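Local coordinates for protein saframycin Mx1 synthetase B (Legionella pneumophila subsp. pneumophila, PDB 3KXW) that belongs to the ANL superfamily, pairing a large AMP-binding enzyme domain with a smaller C-terminal domain built round a four-stranded sheet, at residues D47-A52 against I151-S156; C85-C90 against S157-T162; S289-A294 against F316-E321; H484-C489 against V504-K509; T539-P544 against L570-T575. All coordinates share one frame; numbering follows the deposited sequence.

Contact 1: residues D47-A52 against I151-S156; sequences DQHAKA and IELNRS
Gln-48 meets Ser-156 twice, once through its backbone and once through its amide end. Its carbonyl O lies 2.8 Å from Ser-156 OG, a hydrogen bond that is not settled because the serine proton has a second acceptor within reach. The same carbonyl takes the helical bond from Ala-52 N, so it serves both the helix and the loop. The Gln-48 side chain bends at chi2 (-52°), which turns its amide back over the serine: NE2 comes within 3.1 Å of Ser-156 CB. NE2 also donates to water 1, and this water in turn donates to Ser-156 OG. At the next residue, His-49, CB points away from the loop, but the ring end comes nearer. Leu-153 CD2 sits over the middle of one ring face, 3.9 Å from the centroid and 10° off the normal, which defines a CH-pi contact. The histidine also touches Gln-80 of helix 76-87. Lys-51 gives only its root, with CB 3.7 Å from Ser-156 O, while its extended chain leads away to a salt bridge between NZ and Asp-47 OD2. Ala-52 loses the most surface. Its CB meets both Ser-156 OG and Glu-152 O, each 3.6 Å away, and its carbonyl O meets Ile-151 CG2. Ala-52 CA and Ser-156 CA are 3.9 Å apart, a closeness consistent with so small a side chain. This is a 3-10 turn, closed by Arg-155 N to Glu-152 O and Ser-156 N to Leu-153 O, docked on helix 43-59 of the AMP-binding domain.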
# COMPACT_ATOMS: atom_id res chain seq x y z
N ASP A 47 3.30 -23.62 -9.08
CA ASP A 47 2.33 -24.21 -10.01
C ASP A 47 1.60 -25.44 -9.40
O ASP A 47 0.37 -25.57 -9.50
CB ASP A 47 3.08 -24.60 -11.29
CG ASP A 47 2.20 -25.22 -12.35
OD1 ASP A 47 1.19 -24.61 -12.75
OD2 ASP A 47 2.55 -26.32 -12.80
N GLN A 48 2.35 -26.34 -8.75
CA GLN A 48 1.71 -27.52 -8.15
C GLN A 48 0.74 -27.14 -7.01
O GLN A 48 -0.38 -27.66 -6.94
CB GLN A 48 2.73 -28.57 -7.67
CG GLN A 48 3.43 -29.36 -8.81
CD GLN A 48 2.46 -29.97 -9.80
OE1 GLN A 48 2.44 -29.61 -10.98
NE2 GLN A 48 1.66 -30.92 -9.35
N HIS A 49 1.16 -26.24 -6.11
CA HIS A 49 0.26 -25.76 -5.05
C HIS A 49 -0.99 -25.08 -5.60
O HIS A 49 -2.09 -25.37 -5.17
CB HIS A 49 0.99 -24.83 -4.07
CG HIS A 49 1.86 -25.56 -3.10
ND1 HIS A 49 1.35 -26.25 -2.02
CD2 HIS A 49 3.20 -25.74 -3.05
CE1 HIS A 49 2.34 -26.82 -1.35
NE2 HIS A 49 3.48 -26.53 -1.96
N ALA A 50 -0.81 -24.20 -6.58
CA ALA A 50 -1.93 -23.53 -7.24
C ALA A 50 -2.93 -24.52 -7.84
O ALA A 50 -4.15 -24.36 -7.69
CB ALA A 50 -1.43 -22.53 -8.30
N LYS A 51 -2.41 -25.54 -8.52
CA LYS A 51 -3.28 -26.58 -9.07
C LYS A 51 -4.03 -27.35 -8.00
O LYS A 51 -5.23 -27.60 -8.14
CB LYS A 51 -2.47 -27.55 -9.95
CG LYS A 51 -1.98 -26.91 -11.23
CD LYS A 51 -0.82 -27.68 -11.87
CE LYS A 51 -0.79 -27.47 -13.37
NZ LYS A 51 0.52 -27.84 -13.94
N ALA A 52 -3.33 -27.72 -6.93
CA ALA A 52 -3.95 -28.43 -5.81
C ALA A 52 -5.08 -27.61 -5.18
O ALA A 52 -6.15 -28.14 -4.86
CB ALA A 52 -2.89 -28.80 -4.76
N ILE A 151 -5.14 -29.11 2.21
CA ILE A 151 -4.97 -29.32 0.77
C ILE A 151 -3.64 -30.01 0.42
O ILE A 151 -2.57 -29.45 0.59
CB ILE A 151 -5.14 -27.98 -0.00
CG1 ILE A 151 -6.52 -27.40 0.28
CG2 ILE A 151 -4.93 -28.22 -1.48
CD1 ILE A 151 -6.80 -26.04 -0.34
N GLU A 152 -3.74 -31.24 -0.08
CA GLU A 152 -2.58 -32.06 -0.41
C GLU A 152 -2.18 -31.95 -1.89
O GLU A 152 -3.04 -31.81 -2.78
CB GLU A 152 -2.86 -33.53 -0.08
CG GLU A 152 -3.02 -33.81 1.40
CD GLU A 152 -1.67 -33.94 2.11
OE1 GLU A 152 -0.66 -34.25 1.44
OE2 GLU A 152 -1.63 -33.73 3.35
N LEU A 153 -0.88 -32.07 -2.13
CA LEU A 153 -0.34 -32.04 -3.49
C LEU A 153 -0.85 -33.17 -4.37
O LEU A 153 -0.81 -33.07 -5.60
CB LEU A 153 1.20 -32.00 -3.44
CG LEU A 153 1.79 -30.63 -3.03
CD1 LEU A 153 3.29 -30.70 -2.65
CD2 LEU A 153 1.57 -29.56 -4.12
N ASN A 154 -1.36 -34.24 -3.77
CA ASN A 154 -1.96 -35.30 -4.58
C ASN A 154 -3.26 -34.87 -5.27
O ASN A 154 -3.84 -35.63 -6.04
CB ASN A 154 -2.17 -36.59 -3.76
CG ASN A 154 -3.19 -36.43 -2.65
OD1 ASN A 154 -4.01 -35.50 -2.68
ND2 ASN A 154 -3.14 -37.31 -1.64
N ARG A 155 -3.72 -33.65 -5.00
CA ARG A 155 -4.87 -33.12 -5.75
C ARG A 155 -4.48 -32.37 -7.02
O ARG A 155 -5.34 -32.15 -7.88
CB ARG A 155 -5.75 -32.22 -4.87
CG ARG A 155 -6.04 -32.79 -3.49
CD ARG A 155 -7.37 -33.54 -3.38
NE ARG A 155 -8.08 -33.84 -4.63
CZ ARG A 155 -8.03 -34.99 -5.30
NH1 ARG A 155 -7.27 -36.01 -4.89
NH2 ARG A 155 -8.74 -35.13 -6.41
N SER A 156 -3.21 -31.99 -7.15
CA SER A 156 -2.78 -31.16 -8.28
C SER A 156 -3.27 -31.71 -9.63
O SER A 156 -3.78 -30.96 -10.46
CB SER A 156 -1.26 -30.97 -8.32
OG SER A 156 -0.75 -30.44 -7.09
O HOH W 1 1.70 -32.17 -6.99

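Contact 2: residues C85-C90 against S157-T162; sequences CLYAGC and SSWQPT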
# COMPACT_ATOMS: atom_id res chain seq x y z
N CYS A 85 -6.75 -19.50 -6.65
CA CYS A 85 -8.02 -18.89 -7.07
C CYS A 85 -8.02 -18.61 -8.55
O CYS A 85 -8.98 -18.92 -9.26
CB CYS A 85 -8.31 -17.58 -6.32
SG CYS A 85 -8.72 -17.79 -4.61
N LEU A 86 -6.95 -17.99 -9.05
CA LEU A 86 -6.89 -17.66 -10.46
C LEU A 86 -6.97 -18.91 -11.35
O LEU A 86 -7.63 -18.91 -12.38
CB LEU A 86 -5.63 -16.85 -10.81
CG LEU A 86 -5.43 -15.50 -10.12
CD1 LEU A 86 -4.45 -14.61 -10.88
CD2 LEU A 86 -6.72 -14.79 -9.86
N TYR A 87 -6.24 -19.96 -10.96
CA TYR A 87 -6.27 -21.21 -11.72
C TYR A 87 -7.66 -21.82 -11.78
O TYR A 87 -7.96 -22.56 -12.71
CB TYR A 87 -5.35 -22.25 -11.11
CG TYR A 87 -3.88 -22.19 -11.49
CD1 TYR A 87 -3.13 -21.03 -11.33
CD2 TYR A 87 -3.23 -23.33 -11.95
CE1 TYR A 87 -1.75 -21.01 -11.64
CE2 TYR A 87 -1.87 -23.32 -12.28
CZ TYR A 87 -1.14 -22.16 -12.11
OH TYR A 87 0.22 -22.20 -12.42
N ALA A 88 -8.50 -21.54 -10.79
CA ALA A 88 -9.88 -22.03 -10.80
C ALA A 88 -10.84 -21.08 -11.53
O ALA A 88 -12.03 -21.37 -11.63
CB ALA A 88 -10.36 -22.27 -9.38
N GLY A 89 -10.33 -19.97 -12.03
CA GLY A 89 -11.17 -18.95 -12.64
C GLY A 89 -12.02 -18.20 -11.63
O GLY A 89 -12.97 -17.51 -12.00
N CYS A 90 -11.67 -18.33 -10.35
CA CYS A 90 -12.39 -17.63 -9.30
C CYS A 90 -11.77 -16.25 -9.06
O CYS A 90 -10.61 -16.02 -9.39
CB CYS A 90 -12.38 -18.46 -8.00
SG CYS A 90 -13.28 -20.05 -8.16
N SER A 157 -3.11 -33.01 -9.84
CA SER A 157 -3.41 -33.59 -11.15
C SER A 157 -4.91 -33.63 -11.40
O SER A 157 -5.35 -33.91 -12.51
CB SER A 157 -2.81 -35.00 -11.31
OG SER A 157 -3.48 -35.93 -10.49
N SER A 158 -5.70 -33.34 -10.37
CA SER A 158 -7.14 -33.32 -10.55
C SER A 158 -7.66 -31.97 -11.09
O SER A 158 -8.84 -31.84 -11.40
CB SER A 158 -7.86 -33.70 -9.27
OG SER A 158 -7.77 -35.10 -9.04
N TRP A 159 -6.78 -30.98 -11.21
CA TRP A 159 -7.24 -29.65 -11.61
C TRP A 159 -7.82 -29.66 -13.03
O TRP A 159 -7.26 -30.27 -13.93
CB TRP A 159 -6.10 -28.63 -11.50
CG TRP A 159 -6.38 -27.29 -12.14
CD1 TRP A 159 -7.35 -26.39 -11.78
CD2 TRP A 159 -5.66 -26.70 -13.22
NE1 TRP A 159 -7.28 -25.28 -12.58
CE2 TRP A 159 -6.25 -25.44 -13.47
CE3 TRP A 159 -4.58 -27.10 -14.02
CZ2 TRP A 159 -5.80 -24.59 -14.48
CZ3 TRP A 159 -4.13 -26.24 -15.02
CH2 TRP A 159 -4.74 -25.01 -15.24
N GLN A 160 -8.95 -28.99 -13.23
CA GLN A 160 -9.51 -28.84 -14.58
C GLN A 160 -9.37 -27.40 -15.06
O GLN A 160 -10.03 -26.52 -14.53
CB GLN A 160 -10.99 -29.24 -14.59
CG GLN A 160 -11.24 -30.68 -14.15
CD GLN A 160 -11.08 -31.68 -15.29
OE1 GLN A 160 -10.70 -31.31 -16.40
NE2 GLN A 160 -11.38 -32.95 -15.01
N PRO A 161 -8.51 -27.16 -16.06
CA PRO A 161 -8.33 -25.81 -16.61
C PRO A 161 -9.68 -25.24 -17.04
O PRO A 161 -10.51 -25.98 -17.57
CB PRO A 161 -7.44 -26.04 -17.84
CG PRO A 161 -6.83 -27.40 -17.66
CD PRO A 161 -7.78 -28.19 -16.82
N THR A 162 -9.89 -23.95 -16.81
CA THR A 162 -11.11 -23.28 -17.23
C THR A 162 -10.76 -22.44 -18.45
O THR A 162 -9.60 -22.34 -18.82
CB THR A 162 -11.71 -22.40 -16.10
OG1 THR A 162 -10.82 -21.32 -15.80
CG2 THR A 162 -11.91 -23.23 -14.83
O HOH W 2 -8.32 -21.96 -15.35
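Tyr-87 and Trp-159 form an edge-to-face pair, the edge of the phenol ring turned toward one face of the indole. The planes are inclined at 51°, and the tyrosine centroid stands 5.2 Å from that of the six-membered indole ring. Between the rings, the nearest approach is Tyr-87 CD2 to Trp-159 CZ2, 3.8 Å, with CD2 displaced toward the rim of the indole. On the opposite indole face lies Pro-161 N, above the middle of the ring, so the tryptophan is sandwiched between its own loop and the helix end. With CG anti to the backbone N (chi1 168°), Trp-159 extends from the loop toward helix 76-87. Its pyrrole N-H then reaches the last turn: NE1 donates to Tyr-87 O over 2.8 Å, with an angle of 144° at the hydrogen. The oxygen lies close to the indole plane, yet the donor stands well above the carbonyl plane, and the bond misses the lone-pair directions. The phenol end looks elsewhere, its OH bonded to Asp-47 of helix 43-59, the helix whose Ala-54 and Gln-58 also touch the indole.

Beyond the rings, Thr-162 CG2 packs 3.7 Å from Ala-88 O, and its OG1 lies 4.0 Å from Gly-89 CA. There the helix stops in a Schellman motif, Gly-89 taking positive phi while Cys-90 N bonds back to Cys-85 O. Water 2 donates to Tyr-87 O at 2.7 Å and accepts from Thr-162 N. The chemistry therefore implies that a carbonyl at the helix end is satisfied by the loop, once directly through an indole and once through water.

Contact 3: residues S289-A294 against F316-E321; sequences SSWVTA and FGFRKE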
# COMPACT_ATOMS: atom_id res chain seq x y z
N SER A 289 24.76 -1.05 -2.06
CA SER A 289 25.16 -0.74 -3.44
C SER A 289 24.33 -1.46 -4.51
O SER A 289 24.21 -0.96 -5.61
CB SER A 289 26.66 -1.01 -3.67
OG SER A 289 27.00 -2.32 -3.24
N SER A 290 23.78 -2.64 -4.18
CA SER A 290 22.96 -3.39 -5.14
C SER A 290 21.63 -2.71 -5.43
O SER A 290 20.99 -2.97 -6.46
CB SER A 290 22.68 -4.83 -4.63
OG SER A 290 21.82 -4.86 -3.49
N TRP A 291 21.20 -1.86 -4.49
CA TRP A 291 19.85 -1.29 -4.46
C TRP A 291 19.76 -0.10 -5.43
O TRP A 291 20.02 1.03 -5.05
CB TRP A 291 19.53 -0.87 -3.02
CG TRP A 291 18.08 -0.51 -2.75
CD1 TRP A 291 17.01 -0.70 -3.58
CD2 TRP A 291 17.56 0.06 -1.54
NE1 TRP A 291 15.85 -0.24 -2.96
CE2 TRP A 291 16.17 0.22 -1.72
CE3 TRP A 291 18.14 0.48 -0.34
CZ2 TRP A 291 15.35 0.76 -0.72
CZ3 TRP A 291 17.33 1.02 0.64
CH2 TRP A 291 15.95 1.15 0.45
N VAL A 292 19.41 -0.38 -6.68
CA VAL A 292 19.44 0.65 -7.72
C VAL A 292 18.12 1.36 -7.97
O VAL A 292 18.11 2.42 -8.58
CB VAL A 292 20.00 0.12 -9.07
CG1 VAL A 292 21.40 -0.43 -8.89
CG2 VAL A 292 19.05 -0.94 -9.69
N THR A 293 17.02 0.78 -7.48
CA THR A 293 15.71 1.40 -7.59
C THR A 293 15.00 1.33 -6.24
O THR A 293 14.55 0.26 -5.82
CB THR A 293 14.83 0.72 -8.63
OG1 THR A 293 15.49 0.75 -9.89
CG2 THR A 293 13.47 1.45 -8.75
N ALA A 294 14.95 2.46 -5.56
CA ALA A 294 14.29 2.56 -4.26
C ALA A 294 13.01 3.33 -4.52
O ALA A 294 13.01 4.58 -4.50
CB ALA A 294 15.17 3.31 -3.27
N PHE A 316 26.96 3.81 3.43
CA PHE A 316 26.80 2.37 3.27
C PHE A 316 26.33 1.96 1.88
O PHE A 316 25.68 0.93 1.73
CB PHE A 316 25.90 1.80 4.36
CG PHE A 316 26.39 2.11 5.73
CD1 PHE A 316 27.24 1.25 6.40
CD2 PHE A 316 26.08 3.33 6.32
CE1 PHE A 316 27.72 1.58 7.67
CE2 PHE A 316 26.56 3.66 7.58
CZ PHE A 316 27.38 2.79 8.25
N GLY A 317 26.69 2.76 0.88
CA GLY A 317 26.50 2.38 -0.51
C GLY A 317 25.19 2.83 -1.13
O GLY A 317 24.97 2.64 -2.33
N PHE A 318 24.32 3.46 -0.34
CA PHE A 318 23.08 3.97 -0.91
C PHE A 318 23.33 5.22 -1.74
O PHE A 318 23.98 6.15 -1.28
CB PHE A 318 22.01 4.26 0.16
CG PHE A 318 20.70 4.71 -0.43
CD1 PHE A 318 19.81 3.77 -0.96
CD2 PHE A 318 20.38 6.05 -0.52
CE1 PHE A 318 18.61 4.18 -1.55
CE2 PHE A 318 19.20 6.49 -1.11
CZ PHE A 318 18.30 5.54 -1.63
N ARG A 319 22.79 5.26 -2.96
CA ARG A 319 22.94 6.43 -3.83
C ARG A 319 21.60 7.12 -4.04
O ARG A 319 20.59 6.46 -4.24
CB ARG A 319 23.54 6.03 -5.19
CG ARG A 319 25.04 5.75 -5.14
CD ARG A 319 25.64 5.40 -6.52
NE ARG A 319 25.47 6.50 -7.46
CZ ARG A 319 24.53 6.57 -8.39
NH1 ARG A 319 23.68 5.56 -8.56
NH2 ARG A 319 24.45 7.63 -9.18
N LYS A 320 21.59 8.44 -4.01
CA LYS A 320 20.31 9.15 -4.09
C LYS A 320 19.62 8.94 -5.42
O LYS A 320 18.39 9.04 -5.50
CB LYS A 320 20.49 10.65 -3.81
CG LYS A 320 19.17 11.41 -3.57
CD LYS A 320 19.41 12.87 -3.15
CE LYS A 320 18.07 13.60 -2.85
NZ LYS A 320 18.27 15.07 -2.54
N GLU A 321 20.41 8.65 -6.46
CA GLU A 321 19.89 8.41 -7.80
C GLU A 321 19.01 7.16 -7.84
O GLU A 321 18.26 6.95 -8.79
CB GLU A 321 21.06 8.22 -8.80
CG GLU A 321 21.89 9.46 -9.07
CD GLU A 321 22.82 9.83 -7.91
OE1 GLU A 321 23.09 8.96 -7.06
OE2 GLU A 321 23.26 11.00 -7.85
O HOH W 3 22.10 2.38 -3.89
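Trp-291 and Phe-318 make the dense half of this contact. The edge of the phenyl ring is directed at one face of the indole, with planes at 63° and centroids 5.3 Å apart between Phe-318 and the six-membered ring of Trp-291. The shortest approach is Phe-318 CD1 to Trp-291 CE3, 3.7 Å. Both rings have CG anti to the backbone N (chi1 -169° and -177°), which brings them together from their separate segments. Ala-294 CB closes the corner: it lies at the phenyl edge, 3.9 Å from Phe-318 CE1, and over the same indole face as that phenyl. Phe-309 and Phe-323 extend the aromatic cluster round Phe-318, and Ser-264 O takes the indole N-H.

This packing lies where the chain enters two neighbouring parallel strands, 293-296 and 323-328, joined through helix 303-313 as a beta-alpha-beta crossover. Trp-291, at the centre of an inverse gamma turn, leads into the first strand, and its side chain is about 10 Å from the bound 1ZZ.

Toward solvent the two segments touch more sparsely. Ser-289 CA approaches Gly-317 O at 3.6 Å, a CA-H...O contact, and Gly-317 has positive phi. Water 3 spans the remaining separation, accepting from Arg-319 N at 3.1 Å and lying 2.7 Å from Trp-291 O. Further out, Arg-319 NH2 pairs with Glu-321 OE1 at 2.8 Å by charge alone, the oxygen lying well out of the guanidinium plane.

Contact 4: residues H484-C489 against V504-K509; sequences HVLGKC and VMCEVK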
# COMPACT_ATOMS: atom_id res chain seq x y z
N HIS A 484 -2.77 1.01 29.68
CA HIS A 484 -2.33 0.89 31.07
C HIS A 484 -1.32 1.95 31.55
O HIS A 484 -1.14 2.11 32.75
CB HIS A 484 -1.81 -0.53 31.35
CG HIS A 484 -2.89 -1.57 31.35
ND1 HIS A 484 -3.85 -1.64 32.33
CD2 HIS A 484 -3.14 -2.60 30.51
CE1 HIS A 484 -4.66 -2.66 32.09
NE2 HIS A 484 -4.25 -3.26 30.98
N VAL A 485 -0.66 2.66 30.63
CA VAL A 485 0.28 3.70 31.02
C VAL A 485 -0.25 5.08 30.63
O VAL A 485 0.43 6.08 30.80
CB VAL A 485 1.70 3.49 30.40
CG1 VAL A 485 2.23 2.10 30.70
CG2 VAL A 485 1.70 3.75 28.86
N LEU A 486 -1.48 5.12 30.13
CA LEU A 486 -2.06 6.37 29.64
C LEU A 486 -3.30 6.79 30.39
O LEU A 486 -3.90 5.99 31.13
CB LEU A 486 -2.47 6.22 28.17
CG LEU A 486 -1.45 5.69 27.18
CD1 LEU A 486 -2.09 5.56 25.77
CD2 LEU A 486 -0.23 6.59 27.18
N GLY A 487 -3.70 8.03 30.16
CA GLY A 487 -5.00 8.51 30.57
C GLY A 487 -5.87 8.54 29.33
O GLY A 487 -6.01 7.52 28.63
N LYS A 488 -6.42 9.71 29.04
CA LYS A 488 -7.21 9.92 27.83
C LYS A 488 -6.36 10.20 26.59
O LYS A 488 -5.18 10.55 26.68
CB LYS A 488 -8.23 11.05 28.05
CG LYS A 488 -9.33 10.69 29.06
CD LYS A 488 -10.03 9.42 28.63
CE LYS A 488 -11.33 9.24 29.38
NZ LYS A 488 -11.09 9.37 30.85
N CYS A 489 -6.96 10.06 25.42
CA CYS A 489 -6.23 10.29 24.18
C CYS A 489 -7.13 10.94 23.12
O CYS A 489 -8.35 10.95 23.23
CB CYS A 489 -5.66 8.97 23.63
SG CYS A 489 -6.90 7.86 22.87
N VAL A 504 -1.46 12.19 17.18
CA VAL A 504 -2.07 11.49 18.30
C VAL A 504 -1.58 12.15 19.57
O VAL A 504 -0.39 12.35 19.73
CB VAL A 504 -1.69 10.00 18.32
CG1 VAL A 504 -2.12 9.35 19.64
CG2 VAL A 504 -2.28 9.26 17.09
N MSE A 505 -2.49 12.52 20.47
CA MSE A 505 -2.08 13.08 21.76
C MSE A 505 -2.57 12.19 22.89
O MSE A 505 -3.74 11.80 22.90
CB MSE A 505 -2.66 14.49 21.94
CG MSE A 505 -2.15 15.22 23.16
SE MSE A 505 -2.87 17.06 23.21
CE MSE A 505 -1.85 17.79 21.68
N CYS A 506 -1.70 11.88 23.85
CA CYS A 506 -2.06 10.98 24.95
C CYS A 506 -1.67 11.58 26.27
O CYS A 506 -0.57 12.08 26.41
CB CYS A 506 -1.29 9.64 24.83
SG CYS A 506 -1.56 8.76 23.31
N GLU A 507 -2.56 11.52 27.25
CA GLU A 507 -2.15 11.76 28.64
C GLU A 507 -1.33 10.55 29.08
O GLU A 507 -1.64 9.42 28.68
CB GLU A 507 -3.37 11.87 29.54
CG GLU A 507 -4.31 13.01 29.19
CD GLU A 507 -5.53 13.04 30.13
OE1 GLU A 507 -5.88 11.97 30.68
OE2 GLU A 507 -6.11 14.13 30.30
N VAL A 508 -0.29 10.76 29.87
CA VAL A 508 0.45 9.65 30.44
C VAL A 508 0.28 9.69 31.95
O VAL A 508 0.31 10.77 32.55
CB VAL A 508 1.96 9.68 30.06
CG1 VAL A 508 2.13 9.49 28.54
CG2 VAL A 508 2.59 10.97 30.48
N LYS A 509 0.06 8.52 32.55
CA LYS A 509 -0.08 8.47 34.00
C LYS A 509 1.15 9.05 34.69
O LYS A 509 1.02 9.78 35.66
CB LYS A 509 -0.31 7.04 34.50
CG LYS A 509 -1.62 6.40 34.04
CD LYS A 509 -1.74 4.96 34.52
CE LYS A 509 -3.05 4.35 34.07
NZ LYS A 509 -3.17 2.97 34.61
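Gly-487 and Lys-488 both bond to Glu-507, and the backbone bonds give the register. Gly-487 N donates to Glu-507 O at 2.9 Å, and Glu-507 N returns a bond to Lys-488 O. Further along, Lys-509 N reaches Val-485 O at 3.0 Å. The pairs Leu-486 with Val-508 and Cys-489 with Cys-506 differ in register by one residue, which is direct evidence of a beta bulge.

Two side chains add polar bonds. The extended Glu-507 side chain reaches along the bulge, its OE1 accepting from Lys-488 N at 2.8 Å with a nearly straight angle of 172°. That donor stands above the carboxylate plane. OE1 also passes 3.6 Å from Gly-487 CA, where glycine leaves the carboxylate room, and OE2 is held by Met-548 N, so both oxygens have backbone partners. The extended Lys-509 chain, its CG anti to the carbonyl carbon (chi1 -65°), runs beside 484-486 until NZ donates to His-484 O at 2.9 Å. Lys-488 and Glu-507 lie side by side, but their charged ends stay apart.

The apolar contacts fall on another side. Leu-486 CD2 fits against both Cys-506 CB and Val-508 CG1, each 4.0 Å away, and Cys-489 CB meets Cys-506 SG at 4.1 Å. The two cysteines share one sheet face, where helix 469-479 covers Cys-489. Short segments 486-489 and 504-508, running at 151° to each other with a bulge near the open end, identify the antiparallel hairpin 486-496/499-508 of the C-terminal domain.

Contact 5: residues T539-P544 against L570-T575; sequences TIVLIP and LPIVAT
A classic beta bulge joins the two segments here, with Val-573 and Ala-574 both facing Leu-542. Leu-542 O accepts from Val-573 N at 2.8 Å and, weakly, from Ala-574 N at 3.4 Å. The return bond is the straighter one, Leu-542 N to Ala-574 O, with 171° at the hydrogen. Val-573 has helical angles (phi -81°, psi -48°), as expected at the first position of a classic bulge, and its CB points toward strand 539-544. There Val-573 CG2 slides past Pro-544 CD at 3.9 Å, while Pro-571 CB packs against the same CD atom, the two prolines crossing at a slant. Ile-572 crosses Val-541 at about a right angle, its CD1 lying 3.9 Å from Val-541 CG1. Ile-543 places CG2 anti to the carbonyl carbon, and this methyl covers Pro-571 O at 3.3 Å, a buried oxygen with no partner in the model. CG2 also touches Leu-570 CD2. Beyond the bulge, Thr-575 CA makes a CA-H...O contact with Ile-540 O. Phe-522 of helix 515-533 touches Leu-542, and Leu-565 of helix 554-567 touches Val-541. The chain thus returns after helix 554-567 as an outermost, antiparallel strand, 574-577, of the C-terminal domain's mixed sheet.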
# COMPACT_ATOMS: atom_id res chain seq x y z
N THR A 539 2.86 12.55 14.13
CA THR A 539 3.20 13.32 15.30
C THR A 539 2.51 12.71 16.51
O THR A 539 1.33 12.38 16.47
CB THR A 539 2.70 14.80 15.16
OG1 THR A 539 3.26 15.39 13.98
CG2 THR A 539 3.08 15.61 16.37
N ILE A 540 3.26 12.55 17.59
CA ILE A 540 2.66 12.09 18.85
C ILE A 540 3.02 13.06 19.95
O ILE A 540 4.19 13.40 20.11
CB ILE A 540 3.15 10.68 19.26
CG1 ILE A 540 2.85 9.68 18.14
CG2 ILE A 540 2.50 10.24 20.58
CD1 ILE A 540 3.41 8.31 18.38
N VAL A 541 2.02 13.47 20.73
CA VAL A 541 2.27 14.40 21.84
C VAL A 541 1.82 13.78 23.16
O VAL A 541 0.70 13.28 23.26
CB VAL A 541 1.50 15.74 21.65
CG1 VAL A 541 1.93 16.73 22.71
CG2 VAL A 541 1.76 16.33 20.27
N LEU A 542 2.68 13.85 24.17
CA LEU A 542 2.40 13.29 25.48
C LEU A 542 2.19 14.46 26.43
O LEU A 542 2.95 15.42 26.39
CB LEU A 542 3.58 12.41 25.97
CG LEU A 542 3.98 11.21 25.09
CD1 LEU A 542 5.09 10.34 25.74
CD2 LEU A 542 2.78 10.32 24.70
N ILE A 543 1.16 14.38 27.25
CA ILE A 543 0.86 15.40 28.24
C ILE A 543 0.49 14.73 29.57
O ILE A 543 0.21 13.53 29.59
CB ILE A 543 -0.30 16.30 27.75
CG1 ILE A 543 -1.59 15.49 27.63
CG2 ILE A 543 0.08 16.96 26.41
CD1 ILE A 543 -2.80 16.37 27.44
N PRO A 544 0.47 15.49 30.67
CA PRO A 544 0.17 14.91 31.99
C PRO A 544 -1.28 14.45 32.14
O PRO A 544 -2.17 14.90 31.42
CB PRO A 544 0.44 16.08 32.97
CG PRO A 544 1.31 17.04 32.21
CD PRO A 544 0.82 16.92 30.78
N LEU A 570 -0.73 24.25 26.25
CA LEU A 570 -0.77 23.12 27.17
C LEU A 570 0.58 22.56 27.62
O LEU A 570 1.60 22.68 26.93
CB LEU A 570 -1.73 22.02 26.68
CG LEU A 570 -1.65 21.39 25.30
CD1 LEU A 570 -0.22 21.07 24.93
CD2 LEU A 570 -2.49 20.14 25.36
N PRO A 571 0.59 21.95 28.81
CA PRO A 571 1.84 21.39 29.32
C PRO A 571 2.19 20.19 28.46
O PRO A 571 1.34 19.33 28.27
CB PRO A 571 1.47 20.92 30.74
CG PRO A 571 0.08 21.42 31.01
CD PRO A 571 -0.56 21.64 29.68
N ILE A 572 3.41 20.14 27.94
CA ILE A 572 3.81 19.02 27.11
C ILE A 572 4.93 18.22 27.76
O ILE A 572 5.94 18.79 28.17
CB ILE A 572 4.26 19.49 25.70
CG1 ILE A 572 3.05 19.97 24.89
CG2 ILE A 572 4.97 18.37 24.96
CD1 ILE A 572 3.38 20.27 23.42
N VAL A 573 4.75 16.91 27.86
CA VAL A 573 5.76 16.02 28.42
C VAL A 573 6.81 15.70 27.36
O VAL A 573 8.01 15.76 27.62
CB VAL A 573 5.14 14.71 28.92
CG1 VAL A 573 6.23 13.70 29.29
CG2 VAL A 573 4.18 14.98 30.08
N ALA A 574 6.35 15.33 26.17
CA ALA A 574 7.28 15.06 25.08
C ALA A 574 6.55 15.05 23.76
O ALA A 574 5.32 14.87 23.73
CB ALA A 574 8.02 13.73 25.29
N THR A 575 7.30 15.25 22.69
CA THR A 575 6.72 15.22 21.35
C THR A 575 7.58 14.30 20.52
O THR A 575 8.79 14.27 20.70
CB THR A 575 6.68 16.63 20.72
OG1 THR A 575 5.84 17.47 21.51
CG2 THR A 575 6.11 16.59 19.29

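Overall arrangement
From the N terminus, helix 43-59 opens contact 1 and helix 76-87 opens contact 2 before the single loop 151-162 closes both, so the two cross along the chain. They also touch in space, where the two helices meet: Ala-50 CB and Tyr-87 CE1 pack 3.7 Å apart. Contact 3 follows in series, closing a short crossover in the same AMP-binding domain, its centre about 39 Å from that of contact 1. Contacts 4 and 5 come after it, again in series, in the C-terminal domain. Contact 4 closes a hairpin, contact 5 the connection through helix 554-567. Their strands 499-508 and 539-544 are neighbours in one sheet, where Val-508 N and Ile-543 O lie 2.8 Å apart. None is nested.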